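Local structure of Vv2_1132 (Vibrio vulnificus CMCP6, 5Y9S) at residues L153-N158 against I281-S286; K181-V186 against L265-E270; L203-H208 against A249-H254. The protein probably regulates transcription as a LysR-type regulator, binding DNA through a helix-turn-helix domain and sensing an effector through a periplasmic-binding-protein-like domain. One frame throughout, in Å; residues are numbered along the deposited sequence.

Interaction 1: residues L153-N158 against I281-S286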
loop_
_atom_site.group_PDB
_atom_site.type_symbol
_atom_site.label_atom_id
_atom_site.label_comp_id
_atom_site.label_asym_id
_atom_site.label_seq_id
_atom_site.Cartn_x
_atom_site.Cartn_y
_atom_site.Cartn_z
ATOM N N LEU D 153 -23.537 4.094 -25.167
ATOM C CA LEU D 153 -24.073 2.906 -25.816
ATOM C C LEU D 153 -23.243 1.693 -25.439
ATOM O O LEU D 153 -22.036 1.787 -25.205
ATOM C CB LEU D 153 -24.115 3.029 -27.341
ATOM C CG LEU D 153 -24.916 4.196 -27.919
ATOM C CD1 LEU D 153 -24.515 4.441 -29.365
ATOM C CD2 LEU D 153 -26.399 3.910 -27.810
ATOM N N LEU D 154 -23.910 0.551 -25.390
ATOM C CA LEU D 154 -23.260 -0.720 -25.133
ATOM C C LEU D 154 -23.709 -1.697 -26.210
ATOM O O LEU D 154 -24.909 -1.880 -26.423
ATOM C CB LEU D 154 -23.611 -1.228 -23.731
ATOM C CG LEU D 154 -23.406 -2.719 -23.508
ATOM C CD1 LEU D 154 -21.921 -3.044 -23.258
ATOM C CD2 LEU D 154 -24.286 -3.223 -22.374
ATOM N N PHE D 155 -22.755 -2.286 -26.917
ATOM C CA PHE D 155 -23.038 -3.345 -27.880
ATOM C C PHE D 155 -22.644 -4.674 -27.261
ATOM O O PHE D 155 -21.574 -4.776 -26.652
ATOM C CB PHE D 155 -22.274 -3.115 -29.177
ATOM C CG PHE D 155 -22.781 -1.966 -29.963
ATOM C CD1 PHE D 155 -22.368 -0.678 -29.668
ATOM C CD2 PHE D 155 -23.684 -2.160 -30.991
ATOM C CE1 PHE D 155 -22.845 0.399 -30.386
ATOM C CE2 PHE D 155 -24.170 -1.091 -31.716
ATOM C CZ PHE D 155 -23.756 0.191 -31.415
ATOM N N THR D 156 -23.506 -5.681 -27.395
ATOM C CA THR D 156 -23.236 -6.959 -26.742
ATOM C C THR D 156 -24.050 -8.064 -27.400
ATOM O O THR D 156 -25.045 -7.812 -28.083
ATOM C CB THR D 156 -23.555 -6.894 -25.242
ATOM O OG1 THR D 156 -23.033 -8.053 -24.578
ATOM C CG2 THR D 156 -25.062 -6.811 -25.033
ATOM N N TYR D 157 -23.592 -9.296 -27.199
ATOM C CA TYR D 157 -24.366 -10.486 -27.539
ATOM C C TYR D 157 -25.419 -10.735 -26.461
ATOM O O TYR D 157 -25.207 -10.431 -25.281
ATOM C CB TYR D 157 -23.453 -11.713 -27.663
ATOM C CG TYR D 157 -22.391 -11.668 -28.760
ATOM C CD1 TYR D 157 -22.751 -11.705 -30.101
ATOM C CD2 TYR D 157 -21.033 -11.604 -28.447
ATOM C CE1 TYR D 157 -21.804 -11.666 -31.106
ATOM C CE2 TYR D 157 -20.066 -11.565 -29.448
ATOM C CZ TYR D 157 -20.468 -11.594 -30.782
ATOM O OH TYR D 157 -19.547 -11.558 -31.800
ATOM N N ASN D 158 -26.562 -11.293 -26.874
ATOM C CA ASN D 158 -27.717 -11.406 -25.981
ATOM C C ASN D 158 -27.366 -12.199 -24.728
ATOM O O ASN D 158 -26.500 -13.070 -24.741
ATOM C CB ASN D 158 -28.888 -12.075 -26.696
ATOM C CG ASN D 158 -28.566 -13.493 -27.115
ATOM O OD1 ASN D 158 -28.380 -14.372 -26.273
ATOM N ND2 ASN D 158 -28.483 -13.724 -28.424
ATOM N N ILE D 281 -27.078 -9.617 -31.783
ATOM C CA ILE D 281 -26.193 -8.574 -31.284
ATOM C C ILE D 281 -27.055 -7.379 -30.922
ATOM O O ILE D 281 -27.760 -6.823 -31.777
ATOM C CB ILE D 281 -25.117 -8.195 -32.304
ATOM C CG1 ILE D 281 -24.092 -9.325 -32.418
ATOM C CG2 ILE D 281 -24.445 -6.910 -31.866
ATOM C CD1 ILE D 281 -23.333 -9.328 -33.716
ATOM N N LEU D 282 -26.991 -6.981 -29.658
ATOM C CA LEU D 282 -27.883 -5.978 -29.105
ATOM C C LEU D 282 -27.132 -4.678 -28.893
ATOM O O LEU D 282 -25.920 -4.674 -28.664
ATOM C CB LEU D 282 -28.480 -6.455 -27.777
ATOM C CG LEU D 282 -29.138 -7.822 -27.952
ATOM C CD1 LEU D 282 -29.638 -8.394 -26.645
ATOM C CD2 LEU D 282 -30.258 -7.687 -28.966
ATOM N N CYS D 283 -27.862 -3.572 -28.993
ATOM C CA CYS D 283 -27.373 -2.279 -28.547
ATOM C C CYS D 283 -28.282 -1.783 -27.432
ATOM O O CYS D 283 -29.503 -1.711 -27.611
ATOM C CB CYS D 283 -27.315 -1.275 -29.694
ATOM S SG CYS D 283 -26.592 0.293 -29.163
ATOM N N TYR D 284 -27.687 -1.452 -26.289
ATOM C CA TYR D 284 -28.369 -0.943 -25.108
ATOM C C TYR D 284 -28.087 0.538 -24.914
ATOM O O TYR D 284 -26.988 1.017 -25.216
ATOM C CB TYR D 284 -27.909 -1.659 -23.846
ATOM C CG TYR D 284 -28.463 -3.030 -23.664
ATOM C CD1 TYR D 284 -29.666 -3.223 -23.008
ATOM C CD2 TYR D 284 -27.758 -4.145 -24.100
ATOM C CE1 TYR D 284 -30.168 -4.489 -22.809
ATOM C CE2 TYR D 284 -28.254 -5.415 -23.905
ATOM C CZ TYR D 284 -29.462 -5.582 -23.267
ATOM O OH TYR D 284 -29.969 -6.847 -23.077
ATOM N N ARG D 285 -29.069 1.251 -24.354
ATOM C CA ARG D 285 -28.886 2.656 -24.007
ATOM C C ARG D 285 -29.665 2.984 -22.740
ATOM O O ARG D 285 -30.504 2.208 -22.280
ATOM C CB ARG D 285 -29.302 3.568 -25.160
ATOM C CG ARG D 285 -30.782 3.878 -25.195
ATOM C CD ARG D 285 -31.067 5.160 -25.986
ATOM N NE ARG D 285 -32.391 5.118 -26.601
ATOM C CZ ARG D 285 -32.804 5.939 -27.563
ATOM N NH1 ARG D 285 -32.006 6.890 -28.035
ATOM N NH2 ARG D 285 -34.026 5.800 -28.058
ATOM N N SER D 286 -29.369 4.151 -22.168
ATOM C CA SER D 286 -30.062 4.627 -20.980
ATOM C C SER D 286 -31.344 5.345 -21.361
ATOM O O SER D 286 -31.364 6.154 -22.295
ATOM C CB SER D 286 -29.192 5.586 -20.169
ATOM O OG SER D 286 -29.911 6.032 -19.031
#
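L154 and T156 of strand 153-157 pair with Y284 and L282 of strand 281-286 as two antiparallel hydrogen-bonded pairs, the short axes running at 154° to each other. The shortest of their four bonds, L282 N to T156 O at 2.6 Å, is close to straight, and F155 with C283 forms the non-hydrogen-bonded pair between them. There the sulfur of C283 sits over one face of the F155 ring, offset toward the rim, with SG 3.6 Å from CZ. Its torsion explains the fit: SG is anti to the backbone N (chi1 -176°), which swings it across to the phenylalanine. A cysteine suits this place because its small, polarisable sulfur can sit over the ring face, with SG 3.8 Å from the F155 centroid and 20° off the ring normal. Further along the same face, I281 and Y157 run side by side, and CG1 of I281 meets CE1 of Y157 at 3.5 Å. L153 adds to this face, its CD2 lying 3.9 Å from C283 SG.

On the other face the methyl CG2 of T156 approaches the edge of the Y284 ring in its plane, 3.7 Å from CE2. L154 lies alongside the same tyrosine, with its CD2 4.0 Å from Y284 CD2. Methyl groups of both residues thus give the ring an apolar flank on this side.

The two faces have different cover. Helix 139-147 packs on L154 and Y284 through F143 and L146, while helix 292-300 brings F297 and W298 against L153, F155 and C283. Strand 153-157 also bonds to strand 100-105, and strand 277-286 to strand 172-186, which places the pair inside the mixed sheet.

Interaction 2: residues K181-V186 against L265-E270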
loop_
_atom_site.group_PDB
_atom_site.type_symbol
_atom_site.label_atom_id
_atom_site.label_comp_id
_atom_site.label_asym_id
_atom_site.label_seq_id
_atom_site.Cartn_x
_atom_site.Cartn_y
_atom_site.Cartn_z
ATOM N N LYS D 181 -25.913 -16.247 -37.646
ATOM C CA LYS D 181 -25.565 -17.556 -37.126
ATOM C C LYS D 181 -24.075 -17.611 -36.815
ATOM O O LYS D 181 -23.265 -16.853 -37.373
ATOM C CB LYS D 181 -25.945 -18.669 -38.116
ATOM C CG LYS D 181 -27.375 -18.572 -38.705
ATOM C CD LYS D 181 -28.411 -19.291 -37.827
ATOM C CE LYS D 181 -29.618 -19.787 -38.633
ATOM N NZ LYS D 181 -29.721 -21.279 -38.606
ATOM N N VAL D 182 -23.728 -18.493 -35.894
ATOM C CA VAL D 182 -22.348 -18.862 -35.636
ATOM C C VAL D 182 -22.082 -20.148 -36.409
ATOM O O VAL D 182 -22.708 -21.176 -36.146
ATOM C CB VAL D 182 -22.088 -19.043 -34.134
ATOM C CG1 VAL D 182 -20.743 -19.695 -33.924
ATOM C CG2 VAL D 182 -22.181 -17.689 -33.409
ATOM N N VAL D 183 -21.182 -20.096 -37.384
ATOM C CA VAL D 183 -21.054 -21.205 -38.334
ATOM C C VAL D 183 -19.686 -21.858 -38.258
ATOM O O VAL D 183 -18.699 -21.193 -37.927
ATOM C CB VAL D 183 -21.337 -20.735 -39.763
ATOM C CG1 VAL D 183 -22.736 -20.120 -39.823
ATOM C CG2 VAL D 183 -20.249 -19.756 -40.232
ATOM N N PRO D 184 -19.583 -23.156 -38.524
ATOM C CA PRO D 184 -18.262 -23.798 -38.571
ATOM C C PRO D 184 -17.598 -23.508 -39.910
ATOM O O PRO D 184 -18.212 -23.685 -40.966
ATOM C CB PRO D 184 -18.585 -25.284 -38.414
ATOM C CG PRO D 184 -19.962 -25.418 -39.033
ATOM C CD PRO D 184 -20.681 -24.114 -38.757
ATOM N N VAL D 185 -16.348 -23.046 -39.866
ATOM C CA VAL D 185 -15.589 -22.724 -41.068
ATOM C C VAL D 185 -14.277 -23.493 -41.072
ATOM O O VAL D 185 -13.767 -23.912 -40.027
ATOM C CB VAL D 185 -15.292 -21.217 -41.201
ATOM C CG1 VAL D 185 -16.587 -20.432 -41.451
ATOM C CG2 VAL D 185 -14.518 -20.725 -39.969
ATOM N N VAL D 186 -13.718 -23.641 -42.278
ATOM C CA VAL D 186 -12.508 -24.427 -42.492
ATOM C C VAL D 186 -11.821 -23.921 -43.750
ATOM O O VAL D 186 -12.469 -23.402 -44.663
ATOM C CB VAL D 186 -12.843 -25.939 -42.589
ATOM C CG1 VAL D 186 -13.611 -26.236 -43.842
ATOM C CG2 VAL D 186 -11.586 -26.774 -42.516
ATOM N N LEU D 265 -12.056 -19.213 -46.880
ATOM C CA LEU D 265 -12.714 -20.058 -45.898
ATOM C C LEU D 265 -14.007 -20.542 -46.511
ATOM O O LEU D 265 -14.627 -19.838 -47.308
ATOM C CB LEU D 265 -13.026 -19.317 -44.591
ATOM C CG LEU D 265 -11.875 -19.035 -43.641
ATOM C CD1 LEU D 265 -12.313 -18.036 -42.600
ATOM C CD2 LEU D 265 -11.391 -20.350 -42.996
ATOM N N VAL D 266 -14.403 -21.750 -46.142
ATOM C CA VAL D 266 -15.675 -22.308 -46.565
ATOM C C VAL D 266 -16.435 -22.763 -45.328
ATOM O O VAL D 266 -15.838 -23.286 -44.373
ATOM C CB VAL D 266 -15.491 -23.492 -47.545
ATOM C CG1 VAL D 266 -16.813 -23.834 -48.207
ATOM C CG2 VAL D 266 -14.467 -23.166 -48.632
ATOM N N ILE D 267 -17.753 -22.566 -45.347
ATOM C CA ILE D 267 -18.599 -23.136 -44.315
ATOM C C ILE D 267 -18.532 -24.654 -44.425
ATOM O O ILE D 267 -18.599 -25.212 -45.525
ATOM C CB ILE D 267 -20.038 -22.618 -44.453
ATOM C CG1 ILE D 267 -20.093 -21.126 -44.123
ATOM C CG2 ILE D 267 -20.985 -23.414 -43.564
ATOM C CD1 ILE D 267 -21.345 -20.449 -44.618
ATOM N N ALA D 268 -18.332 -25.326 -43.297
ATOM C CA ALA D 268 -18.287 -26.782 -43.261
ATOM C C ALA D 268 -19.653 -27.338 -42.875
ATOM O O ALA D 268 -20.404 -26.720 -42.118
ATOM C CB ALA D 268 -17.222 -27.282 -42.278
ATOM N N PHE D 269 -19.969 -28.515 -43.401
ATOM C CA PHE D 269 -21.241 -29.183 -43.111
ATOM C C PHE D 269 -22.438 -28.329 -43.519
ATOM O O PHE D 269 -23.478 -28.335 -42.860
ATOM C CB PHE D 269 -21.330 -29.578 -41.638
ATOM C CG PHE D 269 -20.039 -30.106 -41.069
ATOM C CD1 PHE D 269 -19.321 -31.097 -41.733
ATOM C CD2 PHE D 269 -19.545 -29.621 -39.871
ATOM C CE1 PHE D 269 -18.146 -31.597 -41.210
ATOM C CE2 PHE D 269 -18.357 -30.122 -39.331
ATOM C CZ PHE D 269 -17.664 -31.112 -40.003
ATOM N N GLU D 270 -22.266 -27.595 -44.615
ATOM C CA GLU D 270 -23.292 -26.840 -45.321
ATOM C C GLU D 270 -24.649 -27.510 -45.232
ATOM O O GLU D 270 -25.669 -26.843 -45.046
ATOM C CB GLU D 270 -22.910 -26.689 -46.800
ATOM C CG GLU D 270 -21.475 -26.197 -47.061
ATOM C CD GLU D 270 -20.392 -27.284 -46.906
ATOM O OE1 GLU D 270 -20.578 -28.231 -46.104
ATOM O OE2 GLU D 270 -19.337 -27.173 -47.576
#
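A268 N donates to P184 O over 2.9 Å in a nearly straight bond. The same oxygen also receives a CA-H...O contact from I267, whose CA is 3.4 Å away, so one carbonyl holds two successive residues of segment 265-270. Proline has no N-H of its own to offer, and here its carbonyl carries the pairing. V186 and V266 make the next link, an antiparallel hydrogen-bonded pair: V266 N reaches V186 O at 2.9 Å, almost straight, whereas V186 N meets V266 O at 3.0 Å along a more bent path of 143°.

Together with the non-hydrogen-bonded pair V185 and I267, these bonds add the short strand 266-267 to the end of the long strand 172-186. That long strand runs through the mixed sheet of the LysR substrate-binding domain, which belongs to the periplasmic-binding-protein clan. Its other edge bonds to strand 248-252, where V185 and A249 are joined backbone to backbone.

Beta-branched residues suit such an extended backbone, and their branches make several of the apolar contacts across it. The side chains of V183 and I267 cross, methyl CG2 of V183 meeting methylene CG1 of I267 at 4.1 Å. V186 places CG1 between its backbone N and carbonyl carbon (chi1 68°), and this branch reaches CB of A268 at 4.1 Å; the small alanine lets the chain come close to the strand. L265 lays its CD2 3.6 Å from V186 O, while its side chain also packs on A242 and I243 of helix 235-243. At the far end CG of the P184 ring comes within 3.4 Å of A268 O and touches the F269 ring more loosely, and F269 in turn meets W275 edge-to-face.

Interaction 3: residues L203-H208 against A249-H254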
loop_
_atom_site.group_PDB
_atom_site.type_symbol
_atom_site.label_atom_id
_atom_site.label_comp_id
_atom_site.label_asym_id
_atom_site.label_seq_id
_atom_site.Cartn_x
_atom_site.Cartn_y
_atom_site.Cartn_z
ATOM N N LEU D 203 -10.623 -25.344 -33.150
ATOM C CA LEU D 203 -10.158 -24.027 -32.704
ATOM C C LEU D 203 -11.296 -23.370 -31.924
ATOM O O LEU D 203 -12.293 -22.951 -32.516
ATOM C CB LEU D 203 -9.735 -23.158 -33.888
ATOM C CG LEU D 203 -8.961 -23.818 -35.033
ATOM C CD1 LEU D 203 -9.183 -23.058 -36.354
ATOM C CD2 LEU D 203 -7.484 -23.879 -34.703
ATOM N N SER D 204 -11.139 -23.267 -30.608
ATOM C CA SER D 204 -12.255 -23.053 -29.696
ATOM C C SER D 204 -12.132 -21.731 -28.943
ATOM O O SER D 204 -11.075 -21.087 -28.910
ATOM C CB SER D 204 -12.336 -24.190 -28.679
ATOM O OG SER D 204 -11.254 -24.088 -27.773
ATOM N N TYR D 205 -13.232 -21.344 -28.300
ATOM C CA TYR D 205 -13.251 -20.150 -27.467
ATOM C C TYR D 205 -12.923 -20.504 -26.024
ATOM O O TYR D 205 -13.200 -21.610 -25.557
ATOM C CB TYR D 205 -14.611 -19.478 -27.516
ATOM C CG TYR D 205 -14.972 -18.839 -28.838
ATOM C CD1 TYR D 205 -14.638 -17.526 -29.099
ATOM C CD2 TYR D 205 -15.716 -19.536 -29.795
ATOM C CE1 TYR D 205 -14.992 -16.911 -30.287
ATOM C CE2 TYR D 205 -16.071 -18.942 -30.980
ATOM C CZ TYR D 205 -15.710 -17.629 -31.222
ATOM O OH TYR D 205 -16.059 -17.029 -32.405
ATOM N N SER D 206 -12.308 -19.559 -25.327
ATOM C CA SER D 206 -12.092 -19.704 -23.891
ATOM C C SER D 206 -13.423 -19.862 -23.167
ATOM O O SER D 206 -14.454 -19.327 -23.585
ATOM C CB SER D 206 -11.344 -18.492 -23.354
ATOM O OG SER D 206 -10.222 -18.234 -24.185
ATOM N N GLU D 207 -13.397 -20.597 -22.057
ATOM C CA GLU D 207 -14.667 -20.991 -21.465
ATOM C C GLU D 207 -15.415 -19.822 -20.860
ATOM O O GLU D 207 -16.603 -19.965 -20.562
ATOM C CB GLU D 207 -14.454 -22.079 -20.415
ATOM C CG GLU D 207 -13.215 -21.891 -19.586
ATOM C CD GLU D 207 -13.097 -22.935 -18.506
ATOM O OE1 GLU D 207 -12.072 -22.947 -17.790
ATOM O OE2 GLU D 207 -14.039 -23.746 -18.376
ATOM N N HIS D 208 -14.773 -18.670 -20.706
ATOM C CA HIS D 208 -15.378 -17.538 -20.018
ATOM C C HIS D 208 -15.769 -16.420 -20.979
ATOM O O HIS D 208 -15.697 -15.236 -20.642
ATOM C CB HIS D 208 -14.432 -17.042 -18.927
ATOM C CG HIS D 208 -14.061 -18.109 -17.940
ATOM N ND1 HIS D 208 -14.997 -18.753 -17.154
ATOM C CD2 HIS D 208 -12.865 -18.670 -17.636
ATOM C CE1 HIS D 208 -14.393 -19.658 -16.403
ATOM N NE2 HIS D 208 -13.100 -19.626 -16.674
ATOM N N ALA D 249 -13.229 -23.942 -36.900
ATOM C CA ALA D 249 -13.674 -22.962 -35.916
ATOM C C ALA D 249 -15.147 -22.644 -36.137
ATOM O O ALA D 249 -15.615 -22.587 -37.282
ATOM C CB ALA D 249 -12.847 -21.673 -36.015
ATOM N N TRP D 250 -15.882 -22.462 -35.037
ATOM C CA TRP D 250 -17.235 -21.907 -35.076
ATOM C C TRP D 250 -17.121 -20.407 -34.818
ATOM O O TRP D 250 -16.622 -19.988 -33.765
ATOM C CB TRP D 250 -18.156 -22.576 -34.043
ATOM C CG TRP D 250 -18.911 -23.807 -34.584
ATOM C CD1 TRP D 250 -20.231 -23.874 -34.958
ATOM C CD2 TRP D 250 -18.367 -25.112 -34.816
ATOM N NE1 TRP D 250 -20.527 -25.139 -35.415
ATOM C CE2 TRP D 250 -19.403 -25.919 -35.324
ATOM C CE3 TRP D 250 -17.102 -25.677 -34.641
ATOM C CZ2 TRP D 250 -19.211 -27.259 -35.663
ATOM C CZ3 TRP D 250 -16.911 -27.019 -34.973
ATOM C CH2 TRP D 250 -17.952 -27.785 -35.481
ATOM N N VAL D 251 -17.553 -19.606 -35.789
ATOM C CA VAL D 251 -17.388 -18.152 -35.730
ATOM C C VAL D 251 -18.641 -17.482 -36.260
ATOM O O VAL D 251 -19.353 -18.006 -37.129
ATOM C CB VAL D 251 -16.172 -17.670 -36.552
ATOM C CG1 VAL D 251 -14.875 -18.207 -35.977
ATOM C CG2 VAL D 251 -16.333 -18.043 -38.039
ATOM N N PRO D 252 -18.932 -16.298 -35.739
ATOM C CA PRO D 252 -20.088 -15.538 -36.226
ATOM C C PRO D 252 -19.908 -15.162 -37.687
ATOM O O PRO D 252 -18.800 -14.862 -38.131
ATOM C CB PRO D 252 -20.095 -14.297 -35.323
ATOM C CG PRO D 252 -19.402 -14.736 -34.089
ATOM C CD PRO D 252 -18.357 -15.720 -34.517
ATOM N N MET D 253 -21.015 -15.188 -38.435
ATOM C CA MET D 253 -20.941 -14.821 -39.847
ATOM C C MET D 253 -20.301 -13.459 -40.041
ATOM O O MET D 253 -19.520 -13.275 -40.970
ATOM C CB MET D 253 -22.333 -14.822 -40.507
ATOM C CG MET D 253 -22.851 -16.176 -40.943
ATOM S SD MET D 253 -21.931 -16.789 -42.354
ATOM C CE MET D 253 -22.234 -15.580 -43.618
ATOM N N HIS D 254 -20.607 -12.485 -39.179
ATOM C CA HIS D 254 -20.179 -11.123 -39.494
ATOM C C HIS D 254 -18.664 -10.946 -39.433
ATOM O O HIS D 254 -18.142 -9.944 -39.942
ATOM C CB HIS D 254 -20.867 -10.110 -38.566
ATOM C CG HIS D 254 -20.239 -9.995 -37.216
ATOM N ND1 HIS D 254 -20.663 -10.728 -36.129
ATOM C CD2 HIS D 254 -19.213 -9.229 -36.778
ATOM C CE1 HIS D 254 -19.928 -10.413 -35.074
ATOM N NE2 HIS D 254 -19.035 -9.510 -35.443
HETATM O O HOH W 1 -14.917 -21.989 -32.488
#
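With CG anti to its carbonyl carbon (chi1 -69°) and the ring plane about perpendicular to the plane through CA, CB and CG (chi2 -89°), Y205 extends from strand 203-205 across to the backbone of strand 249-252. The edge of the ring meets W250 O near its plane, a close contact with CE2 standing 3.0 Å from the oxygen. The hydroxyl OH lies 3.3 Å from the same W250 O, a weak and unsettled hydrogen bond; it also bonds to S235 OG. P252 comes from the opposite direction and rests its CD 3.4 Å from Y205 OH. Tyrosine suits this position: its long flat ring spans the widening gap between the strands, and its phenol can still meet polar partners at the far end.

The strands run broadly parallel but diverge, with 51° between their directions. At the nearer end, where L203 also makes a backbone bond with V248, CD1 of L203 touches CB of A249 at 3.9 Å, a leucine against a residue small enough to let the backbones approach. Just beyond, water 1 takes over from direct pairing. It donates to L203 O over 2.8 Å and accepts from W250 N at 2.8 Å.

L203 continues into L238 and A242 of helix 235-243, while the indole of W250 packs on V215 and L219 of helix 210-220, with its NE1 bonded to W275 O. On its far side strand 249-252 keeps regular pairing, A249 with V185. Within this buried contact, then, L203 O and W250 N both find their partner in a single water, where the strands stand too far apart for a direct bond.

All three contacts are largely buried and share one branched mixed sheet, but interaction 1 lies in one lobe and interactions 2 and 3 in the other, consistent with the two-lobed periplasmic-binding-protein fold. Strands 172-186 and 277-286 link the lobes; interaction 1 is centred about 26 Å from the centre of interaction 2 and 20 Å from that of interaction 3. Interaction 1 is regular antiparallel pairing, with sulfur over an aromatic ring on one face and a tyrosine on the other. Aliphatic branches dominate interaction 2; interaction 3 relies on a water and a tyrosine. P184 packs on W250 between these two, while Y157 and I281 touch H254 of interaction 3.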